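Local coordinates for nodulation protein S (Bradyrhizobium sp., PDB 3OFK) that probably transfers a methyl group from S-adenosyl-L-methionine to a nitrogen of the lipochitooligosaccharide Nod factor during its synthesis, at residues 127-130 and 131-134; 33-36 and 37-40; 18-21 and 22-25; 171-174 and 175-179. All blocks are in the same frame, centred on the assembly; numbering follows the deposited sequence.

Contact 1. Residues 127-130 and 131-134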
loop_
_atom_site.group_PDB
_atom_site.type_symbol
_atom_site.label_atom_id
_atom_site.label_comp_id
_atom_site.label_asym_id
_atom_site.label_seq_id
_atom_site.Cartn_x
_atom_site.Cartn_y
_atom_site.Cartn_z
ATOM N N LEU A 127 8.730 6.811 -3.578
ATOM C CA LEU A 127 8.762 8.083 -4.297
ATOM C C LEU A 127 10.070 8.820 -3.948
ATOM O O LEU A 127 10.678 8.566 -2.910
ATOM C CB LEU A 127 7.532 8.910 -3.953
ATOM C CG LEU A 127 6.225 8.303 -4.466
ATOM C CD1 LEU A 127 5.065 8.970 -3.725
ATOM C CD2 LEU A 127 6.100 8.451 -5.985
ATOM N N GLU A 128 10.506 9.717 -4.828
ATOM C CA GLU A 128 11.813 10.357 -4.693
ATOM C C GLU A 128 11.940 11.446 -3.633
ATOM O O GLU A 128 13.025 11.652 -3.095
ATOM C CB GLU A 128 12.235 10.981 -6.029
ATOM C CG GLU A 128 12.408 9.973 -7.128
ATOM C CD GLU A 128 12.750 10.649 -8.436
ATOM O OE1 GLU A 128 11.813 11.014 -9.185
ATOM O OE2 GLU A 128 13.961 10.826 -8.698
ATOM N N ASP A 129 10.868 12.179 -3.377
ATOM C CA ASP A 129 10.933 13.291 -2.409
ATOM C C ASP A 129 9.585 13.575 -1.807
ATOM O O ASP A 129 8.588 12.942 -2.186
ATOM C CB ASP A 129 11.514 14.537 -3.092
ATOM C CG ASP A 129 10.759 14.918 -4.358
ATOM O OD1 ASP A 129 9.511 15.062 -4.289
ATOM O OD2 ASP A 129 11.422 15.116 -5.391
ATOM N N MET A 130 9.551 14.548 -0.888
ATOM C CA MET A 130 8.328 14.927 -0.167
ATOM C C MET A 130 7.293 15.647 -1.025
ATOM O O MET A 130 6.116 15.663 -0.676
ATOM C CB MET A 130 8.653 15.845 1.039
ATOM C CG MET A 130 8.908 15.181 2.406
ATOM S SD MET A 130 8.426 13.468 2.576
ATOM C CE MET A 130 10.038 12.777 2.342
ATOM N N THR A 131 7.723 16.307 -2.095
ATOM C CA THR A 131 6.785 16.988 -2.981
ATOM C C THR A 131 5.968 15.945 -3.748
ATOM O O THR A 131 4.747 16.070 -3.845
ATOM C CB THR A 131 7.489 17.944 -3.953
ATOM O OG1 THR A 131 8.176 18.966 -3.228
ATOM C CG2 THR A 131 6.494 18.599 -4.882
ATOM N N GLN A 132 6.640 14.910 -4.244
ATOM C CA GLN A 132 5.948 13.758 -4.841
ATOM C C GLN A 132 5.011 13.033 -3.864
ATOM O O GLN A 132 3.914 12.651 -4.269
ATOM C CB GLN A 132 6.941 12.753 -5.435
ATOM C CG GLN A 132 7.730 13.314 -6.569
ATOM C CD GLN A 132 8.728 12.354 -7.117
ATOM O OE1 GLN A 132 8.694 11.148 -6.831
ATOM N NE2 GLN A 132 9.608 12.867 -7.943
ATOM N N MET A 133 5.421 12.852 -2.602
ATOM C CA MET A 133 4.531 12.202 -1.627
ATOM C C MET A 133 3.236 12.993 -1.431
ATOM O O MET A 133 2.156 12.420 -1.493
ATOM C CB MET A 133 5.203 11.977 -0.286
ATOM C CG MET A 133 6.313 10.991 -0.334
ATOM S SD MET A 133 6.671 10.202 1.269
ATOM C CE MET A 133 8.338 9.587 0.858
ATOM N N ARG A 134 3.362 14.299 -1.229
ATOM C CA ARG A 134 2.225 15.208 -1.122
ATOM C C ARG A 134 1.339 15.133 -2.363
ATOM O O ARG A 134 0.116 15.108 -2.247
ATOM C CB ARG A 134 2.705 16.655 -0.960
ATOM C CG ARG A 134 3.395 16.930 0.356
ATOM C CD ARG A 134 3.347 18.408 0.739
ATOM N NE ARG A 134 3.147 18.535 2.188
ATOM C CZ ARG A 134 4.109 18.394 3.105
ATOM N NH1 ARG A 134 3.806 18.509 4.396
ATOM N NH2 ARG A 134 5.372 18.136 2.744
#
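Asp129 and Met130 open the first turn of helix 130-142: Met133 N reaches Asp129 O at 3.2 Å, and Arg134 N reaches Met130 O at 3.1 Å. Asp129 is the N-cap. With CG between the backbone N and the carbonyl carbon (chi1 54°), its carboxylate reaches forward to the first turn of the helix, where Asp129 OD1 takes a nearly straight bond from Gln132 N (2.9 Å). This cap ends the loop that leads out of strand 115-121 of the Rossmann-like methyltransferase sheet. Gln132 answers in the opposite direction along the chain, its extended side chain running back to Glu128. Gln132 OE1 receives Glu128 N at 3.1 Å, the donor standing above the amide carbonyl plane, while Gln132 NE2 points straight at Glu128 OE1 (3.1 Å, 177°), which lies in the amide plane, though the bond meets the carboxylate from above its own plane. An alanine in place of Gln132 would probably leave Glu128 N without this acceptor and its carboxylate free to swing. On the buried side Leu127, which touches the bound S-adenosyl-L-homocysteine, lays CD1 4.1 Å from Met133 CG. Met130 and Met133 run side by side, their CE methyls 3.9 Å apart, and Met133 continues onto Val172 of helix 169-179.

Contact 2. Residues 33-36 and 37-40; sequences PFER and ERHT. With SAH (S-adenosyl-L-homocysteine), chain E.
Arg38, backed by Glu35 one turn earlier on helix 33-46, and its neighbour His39 hold the carboxylate of S-adenosyl-L-homocysteine. Arg38 NH1 donates to the ligand's O at 2.8 Å, and NH2 donates to both carboxylate oxygens, the bond to OXT being slightly the longer. His39 NE2 gives the ligand's OXT a bond of 2.8 Å that meets the imidazole at its edge, near the ring plane. One face of the guanidinium is covered toward its rim by His39 CD2.

Behind this first shell stands Glu35. Its chain bends at chi2 (-70°) and runs beside that of Arg38, to the edge of the guanidinium, where Arg38 NE and NH2 both donate to Glu35 OE1, NE at 2.8 Å. The grip is side-on, with OE1 in the guanidinium plane although the carboxylate plane is turned 76° from it. His39 has its own support: ND1 is hydrogen-bonded to Lys68, and its ring meets Phe65 edge-to-face. Phe34 CZ approaches Arg38 CD at 4.4 Å, and both side chains rest on Cys197 of strand 196-203. The i to i+4 bond from His39 N to Glu35 O, 2.9 Å, belongs to the same helical turn.

With Glu35 on one edge and the ligand carboxylate on another, the guanidinium is held against rotation, and its positive charge is probably shared between two anions.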
loop_
_atom_site.group_PDB
_atom_site.type_symbol
_atom_site.label_atom_id
_atom_site.label_comp_id
_atom_site.label_asym_id
_atom_site.label_seq_id
_atom_site.Cartn_x
_atom_site.Cartn_y
_atom_site.Cartn_z
ATOM N N PRO A 33 6.131 -14.511 8.711
ATOM C CA PRO A 33 5.050 -14.348 9.686
ATOM C C PRO A 33 4.714 -12.887 10.026
ATOM O O PRO A 33 3.547 -12.577 10.244
ATOM C CB PRO A 33 5.563 -15.107 10.920
ATOM C CG PRO A 33 6.992 -15.429 10.654
ATOM C CD PRO A 33 7.189 -15.420 9.195
ATOM N N PHE A 34 5.716 -11.999 10.032
ATOM C CA PHE A 34 5.490 -10.562 10.254
ATOM C C PHE A 34 4.653 -9.954 9.140
ATOM O O PHE A 34 3.767 -9.139 9.389
ATOM C CB PHE A 34 6.824 -9.808 10.366
ATOM C CG PHE A 34 6.702 -8.310 10.164
ATOM C CD1 PHE A 34 6.194 -7.494 11.168
ATOM C CD2 PHE A 34 7.108 -7.714 8.965
ATOM C CE1 PHE A 34 6.100 -6.106 10.986
ATOM C CE2 PHE A 34 7.012 -6.331 8.777
ATOM C CZ PHE A 34 6.498 -5.530 9.776
ATOM N N GLU A 35 4.937 -10.351 7.905
ATOM C CA GLU A 35 4.176 -9.824 6.778
ATOM C C GLU A 35 2.760 -10.377 6.813
ATOM O O GLU A 35 1.819 -9.647 6.548
ATOM C CB GLU A 35 4.886 -10.099 5.442
ATOM C CG GLU A 35 6.296 -9.501 5.334
ATOM C CD GLU A 35 6.302 -7.992 5.241
ATOM O OE1 GLU A 35 5.223 -7.376 5.113
ATOM O OE2 GLU A 35 7.396 -7.417 5.286
ATOM N N ARG A 36 2.600 -11.643 7.223
ATOM C CA ARG A 36 1.245 -12.197 7.371
ATOM C C ARG A 36 0.447 -11.430 8.443
ATOM O O ARG A 36 -0.706 -11.065 8.185
ATOM C CB ARG A 36 1.256 -13.722 7.644
ATOM C CG ARG A 36 1.772 -14.582 6.469
ATOM C CD ARG A 36 1.573 -16.120 6.702
ATOM N NE ARG A 36 2.329 -16.672 7.852
ATOM C CZ ARG A 36 3.539 -17.254 7.801
ATOM N NH1 ARG A 36 4.218 -17.371 6.663
ATOM N NH2 ARG A 36 4.086 -17.733 8.908
ATOM N N GLU A 37 1.075 -11.172 9.615
ATOM C CA GLU A 37 0.449 -10.382 10.705
ATOM C C GLU A 37 0.140 -8.942 10.260
ATOM O O GLU A 37 -0.907 -8.392 10.608
ATOM C CB GLU A 37 1.294 -10.325 11.992
ATOM C CG GLU A 37 0.389 -10.192 13.223
ATOM C CD GLU A 37 0.984 -9.425 14.386
ATOM O OE1 GLU A 37 2.191 -9.597 14.678
ATOM O OE2 GLU A 37 0.222 -8.654 15.021
ATOM N N ARG A 38 1.047 -8.348 9.491
ATOM C CA ARG A 38 0.790 -7.015 8.943
ATOM C C ARG A 38 -0.447 -6.986 8.052
ATOM O O ARG A 38 -1.282 -6.082 8.153
ATOM C CB ARG A 38 1.995 -6.506 8.140
ATOM C CG ARG A 38 1.863 -5.089 7.700
ATOM C CD ARG A 38 3.148 -4.605 7.031
ATOM N NE ARG A 38 3.482 -5.356 5.820
ATOM C CZ ARG A 38 2.894 -5.212 4.617
ATOM N NH1 ARG A 38 1.901 -4.345 4.392
ATOM N NH2 ARG A 38 3.316 -5.961 3.608
ATOM N N HIS A 39 -0.526 -7.978 7.169
ATOM C CA HIS A 39 -1.676 -8.177 6.330
ATOM C C HIS A 39 -2.961 -8.422 7.091
ATOM O O HIS A 39 -4.018 -7.963 6.668
ATOM C CB HIS A 39 -1.427 -9.345 5.380
ATOM C CG HIS A 39 -0.644 -8.981 4.166
ATOM N ND1 HIS A 39 -0.519 -9.829 3.085
ATOM C CD2 HIS A 39 -0.005 -7.839 3.825
ATOM C CE1 HIS A 39 0.205 -9.242 2.151
ATOM N NE2 HIS A 39 0.512 -8.026 2.568
ATOM N N THR A 40 -2.877 -9.163 8.192
ATOM C CA THR A 40 -4.031 -9.369 9.074
ATOM C C THR A 40 -4.523 -8.018 9.593
ATOM O O THR A 40 -5.719 -7.724 9.497
ATOM C CB THR A 40 -3.710 -10.355 10.227
ATOM O OG1 THR A 40 -3.343 -11.630 9.673
ATOM C CG2 THR A 40 -4.905 -10.531 11.146
HETATM N N SAH E . 0.650 -3.093 -0.760
HETATM C CA SAH E . 1.206 -4.442 -0.773
HETATM C CB SAH E . 2.470 -4.472 -1.629
HETATM C CG SAH E . 3.697 -3.699 -1.171
HETATM S SD SAH E . 5.205 -3.995 -2.159
HETATM C C SAH E . 1.498 -5.010 0.625
HETATM O O SAH E . 1.513 -4.282 1.620
HETATM O OXT SAH E . 1.720 -6.210 0.776
HETATM C "C5'" SAH E . 5.154 -2.404 -3.048
HETATM C "C4'" SAH E . 4.423 -2.347 -4.375
HETATM O "O4'" SAH E . 4.288 -0.979 -4.757
HETATM C "C3'" SAH E . 5.139 -3.064 -5.519
HETATM O "O3'" SAH E . 4.194 -3.827 -6.281
HETATM C "C2'" SAH E . 5.719 -1.901 -6.339
HETATM O "O2'" SAH E . 5.861 -2.223 -7.701
HETATM C "C1'" SAH E . 4.665 -0.851 -6.118
HETATM N N9 SAH E . 5.025 0.564 -6.364
HETATM C C8 SAH E . 6.200 1.198 -6.048
HETATM N N7 SAH E . 6.085 2.496 -6.402
HETATM C C5 SAH E . 4.866 2.707 -6.929
HETATM C C6 SAH E . 4.274 3.885 -7.385
HETATM N N6 SAH E . 5.017 5.026 -7.421
HETATM N N1 SAH E . 2.991 3.816 -7.869
HETATM C C2 SAH E . 2.302 2.607 -7.842
HETATM N N3 SAH E . 2.903 1.452 -7.352
HETATM C C4 SAH E . 4.168 1.506 -6.881
#

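Contact 3. Residues 18-21 and 22-25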
loop_
_atom_site.group_PDB
_atom_site.type_symbol
_atom_site.label_atom_id
_atom_site.label_comp_id
_atom_site.label_asym_id
_atom_site.label_seq_id
_atom_site.Cartn_x
_atom_site.Cartn_y
_atom_site.Cartn_z
ATOM N N GLU A 18 11.757 -4.390 -9.848
ATOM C CA GLU A 18 11.898 -5.460 -10.855
ATOM C C GLU A 18 12.627 -6.682 -10.262
ATOM O O GLU A 18 12.322 -7.840 -10.549
ATOM C CB GLU A 18 12.682 -4.899 -12.061
ATOM C CG GLU A 18 13.081 -5.894 -13.149
ATOM C CD GLU A 18 14.059 -5.296 -14.184
ATOM O OE1 GLU A 18 15.099 -4.701 -13.794
ATOM O OE2 GLU A 18 13.784 -5.433 -15.398
ATOM N N ARG A 19 13.586 -6.398 -9.414
ATOM C CA ARG A 19 14.333 -7.467 -8.757
ATOM C C ARG A 19 13.474 -8.222 -7.744
ATOM O O ARG A 19 13.470 -9.461 -7.740
ATOM C CB ARG A 19 15.564 -6.897 -8.092
ATOM C CG ARG A 19 16.653 -6.542 -9.099
ATOM C CD ARG A 19 17.478 -7.762 -9.523
ATOM N NE ARG A 19 18.854 -7.386 -9.891
ATOM C CZ ARG A 19 19.860 -7.195 -9.030
ATOM N NH1 ARG A 19 19.682 -7.345 -7.718
ATOM N NH2 ARG A 19 21.066 -6.850 -9.485
ATOM N N GLU A 20 12.752 -7.493 -6.898
ATOM C CA GLU A 20 11.878 -8.144 -5.906
ATOM C C GLU A 20 10.763 -8.918 -6.580
ATOM O O GLU A 20 10.382 -9.994 -6.114
ATOM C CB GLU A 20 11.257 -7.151 -4.915
ATOM C CG GLU A 20 12.065 -6.867 -3.687
ATOM C CD GLU A 20 12.231 -8.040 -2.731
ATOM O OE1 GLU A 20 11.539 -9.083 -2.836
ATOM O OE2 GLU A 20 13.088 -7.906 -1.847
ATOM N N LEU A 21 10.247 -8.381 -7.682
ATOM C CA LEU A 21 9.140 -9.031 -8.413
ATOM C C LEU A 21 9.559 -10.300 -9.196
ATOM O O LEU A 21 8.695 -11.041 -9.673
ATOM C CB LEU A 21 8.455 -8.022 -9.333
ATOM C CG LEU A 21 7.623 -6.964 -8.573
ATOM C CD1 LEU A 21 7.412 -5.770 -9.432
ATOM C CD2 LEU A 21 6.281 -7.547 -8.015
ATOM N N ALA A 22 10.861 -10.529 -9.322
ATOM C CA ALA A 22 11.424 -11.722 -9.950
ATOM C C ALA A 22 11.746 -12.817 -8.929
ATOM O O ALA A 22 12.040 -13.946 -9.311
ATOM C CB ALA A 22 12.661 -11.364 -10.726
ATOM N N ASN A 23 11.694 -12.474 -7.641
ATOM C CA ASN A 23 11.788 -13.461 -6.560
ATOM C C ASN A 23 10.527 -14.324 -6.558
ATOM O O ASN A 23 9.449 -13.818 -6.851
ATOM C CB ASN A 23 11.945 -12.761 -5.180
ATOM C CG ASN A 23 13.337 -12.121 -4.989
ATOM O OD1 ASN A 23 14.316 -12.557 -5.596
ATOM N ND2 ASN A 23 13.414 -11.077 -4.155
ATOM N N ASP A 24 10.678 -15.612 -6.232
ATOM C CA ASP A 24 9.548 -16.515 -5.966
ATOM C C ASP A 24 8.515 -15.866 -5.028
ATOM O O ASP A 24 7.318 -15.909 -5.305
ATOM C CB ASP A 24 9.991 -17.852 -5.345
ATOM C CG ASP A 24 10.893 -18.706 -6.282
ATOM O OD1 ASP A 24 11.170 -18.276 -7.419
ATOM O OD2 ASP A 24 11.355 -19.813 -5.871
ATOM N N ASP A 25 8.980 -15.266 -3.932
ATOM C CA ASP A 25 8.088 -14.618 -2.947
ATOM C C ASP A 25 8.542 -13.168 -2.797
ATOM O O ASP A 25 9.428 -12.870 -1.987
ATOM C CB ASP A 25 8.168 -15.384 -1.618
ATOM C CG ASP A 25 7.234 -14.835 -0.530
ATOM O OD1 ASP A 25 6.229 -14.157 -0.830
ATOM O OD2 ASP A 25 7.517 -15.114 0.657
#
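Glu20 and Asn23 face each other where helix 13-21 gives way to the loop leading toward helix 33-46, a helix C-terminal turn in the N-terminal part of this methyltransferase. The close part is the backbone. Ala22 N donates to Arg19 O and Asn23 N to Glu20 O, each at 3.2 Å and each from well above the carbonyl plane, both of the i to i+3 kind. On the inner side Leu21 is buried against Ala85 of helix 83-92 and the loop residues Trp27 and Met82, and its side chain comes within about 4 Å of the nearest atoms of the bound S-adenosyl-L-homocysteine.

The outer side is looser. Arg19 and Glu18 turn away from the loop, and Ala22 and Asn23 are exposed. Bent at chi2 (-67°), Glu20 folds its carboxylate back toward Asn23, the two flat groups nearly perpendicular at 85°. Glu20 OE1 has its stronger partner in Trp27 N. An alanine at Glu20 would probably leave both Trp27 N and the Asn23 amide without this acceptor and the loop less firmly tied to the helix. Arg88 takes up the carbonyls of Leu21, Asn23 and Asp24. Across the turn, Asn23 ND2 makes a weak hydrogen bond to Glu20 OE1 at 3.0 Å.

Contact 4. Residues 171-174 and 175-179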
loop_
_atom_site.group_PDB
_atom_site.type_symbol
_atom_site.label_atom_id
_atom_site.label_comp_id
_atom_site.label_asym_id
_atom_site.label_seq_id
_atom_site.Cartn_x
_atom_site.Cartn_y
_atom_site.Cartn_z
ATOM N N THR A 171 5.827 10.452 9.166
ATOM C CA THR A 171 5.807 11.588 8.279
ATOM C C THR A 171 4.551 11.622 7.413
ATOM O O THR A 171 3.870 12.658 7.344
ATOM C CB THR A 171 7.132 11.664 7.466
ATOM O OG1 THR A 171 8.213 11.907 8.384
ATOM C CG2 THR A 171 7.084 12.786 6.490
ATOM N N VAL A 172 4.222 10.496 6.778
ATOM C CA VAL A 172 3.012 10.426 5.972
ATOM C C VAL A 172 1.731 10.597 6.804
ATOM O O VAL A 172 0.826 11.325 6.400
ATOM C CB VAL A 172 2.957 9.140 5.153
ATOM C CG1 VAL A 172 1.617 9.009 4.458
ATOM C CG2 VAL A 172 4.111 9.105 4.126
ATOM N N ILE A 173 1.653 9.948 7.964
ATOM C CA ILE A 173 0.488 10.097 8.842
ATOM C C ILE A 173 0.245 11.576 9.122
ATOM O O ILE A 173 -0.901 12.045 9.091
ATOM C CB ILE A 173 0.653 9.268 10.148
ATOM C CG1 ILE A 173 0.445 7.770 9.859
ATOM C CG2 ILE A 173 -0.341 9.705 11.208
ATOM C CD1 ILE A 173 0.839 6.862 10.977
ATOM N N THR A 174 1.331 12.317 9.384
ATOM C CA THR A 174 1.235 13.740 9.636
ATOM C C THR A 174 0.566 14.484 8.493
ATOM O O THR A 174 -0.314 15.326 8.730
ATOM C CB THR A 174 2.619 14.355 9.971
ATOM O OG1 THR A 174 3.080 13.778 11.191
ATOM C CG2 THR A 174 2.539 15.894 10.153
ATOM N N ILE A 175 0.996 14.180 7.277
ATOM C CA ILE A 175 0.508 14.840 6.063
ATOM C C ILE A 175 -0.927 14.402 5.770
ATOM O O ILE A 175 -1.789 15.226 5.443
ATOM C CB ILE A 175 1.398 14.510 4.843
ATOM C CG1 ILE A 175 2.813 15.108 5.025
ATOM C CG2 ILE A 175 0.747 15.016 3.553
ATOM C CD1 ILE A 175 3.831 14.649 3.954
ATOM N N LEU A 176 -1.175 13.101 5.902
ATOM C CA LEU A 176 -2.526 12.571 5.747
ATOM C C LEU A 176 -3.511 13.272 6.662
ATOM O O LEU A 176 -4.622 13.562 6.240
ATOM C CB LEU A 176 -2.555 11.067 6.015
ATOM C CG LEU A 176 -1.977 10.176 4.934
ATOM C CD1 LEU A 176 -1.890 8.722 5.398
ATOM C CD2 LEU A 176 -2.812 10.281 3.701
ATOM N N THR A 177 -3.087 13.555 7.901
ATOM C CA THR A 177 -3.949 14.130 8.934
ATOM C C THR A 177 -4.435 15.577 8.626
ATOM O O THR A 177 -5.440 16.037 9.199
ATOM C CB THR A 177 -3.259 14.059 10.360
ATOM O OG1 THR A 177 -2.860 12.705 10.649
ATOM C CG2 THR A 177 -4.204 14.587 11.488
ATOM N N GLU A 178 -3.722 16.276 7.737
ATOM C CA GLU A 178 -4.065 17.639 7.307
ATOM C C GLU A 178 -5.322 17.638 6.456
ATOM O O GLU A 178 -6.046 18.632 6.410
ATOM C CB GLU A 178 -2.928 18.268 6.465
ATOM C CG GLU A 178 -1.563 18.442 7.172
ATOM C CD GLU A 178 -0.378 18.628 6.205
ATOM O OE1 GLU A 178 0.784 18.490 6.657
ATOM O OE2 GLU A 178 -0.596 18.914 5.008
ATOM N N ALA A 179 -5.544 16.538 5.734
ATOM C CA ALA A 179 -6.715 16.424 4.863
ATOM C C ALA A 179 -7.791 15.452 5.412
ATOM O O ALA A 179 -8.982 15.584 5.088
ATOM C CB ALA A 179 -6.267 15.992 3.460
#
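Thr177 binds Ile173 O twice, through its hydroxyl and through its own amide. Thr177 OG1 donates to Ile173 O at 2.6 Å from above the carbonyl plane, and Thr177 N at 2.9 Å from the opposite face, so one oxygen is gripped by two donors. The hydroxyl gets there because OG1 lies anti to the carbonyl carbon (chi1 -54°), beside the backbone N, and therefore folds back over the preceding turn. One residue earlier, Leu176 N meets Val172 O at 2.7 Å with a nearly linear N-H (176°), closely aligned with the carbonyl direction. Ile175 N closes the turn onto Thr171 O at 3.3 Å.

These bonds build the last turns of helix 169-179, which packs beside helix 130-142 on one face of the seven-stranded sheet of this Rossmann-fold variant. Thr171 OG1 is bonded to Asp157, while Thr174 OG1 turns back to Glu170 O one turn earlier in the same helix.

Toward the sheet the side chains are mostly apolar. Val172 CG1, anti to its own amide nitrogen, reaches forward to Leu176 CD1 at 3.6 Å, and the two side chains meet at a slant. Both rest on Phe152 of strand 148-155. Ile173 and Leu176 also lie against Phe202 of strand 196-203. Ile175 turns to the neighbouring helix and packs on Ile137, with CG1 3.5 Å from Thr171 O along its own helix.

In the fold
Along the chain the four contacts follow in series, without nesting or crossing. Contact 3 ends helix 13-21 and starts the loop to helix 33-46, whose first turns form contact 2; their nearest atoms are about 7 Å apart. Contact 1 comes after strand 115-121 and closes the loop into helix 130-142, while contact 4 lies within helix 169-179, ahead of strand 181-189. Contacts 1 and 4 touch, joining these two helices through Met130 with Thr171 and Arg134 with Ile175. Contacts 1 and 2 lie on opposite sides of the chain's centre, their centres about 27 Å apart, yet contact 1 lends Leu127, and contact 2 Arg38 and His39, to the S-adenosyl-L-homocysteine pocket between them.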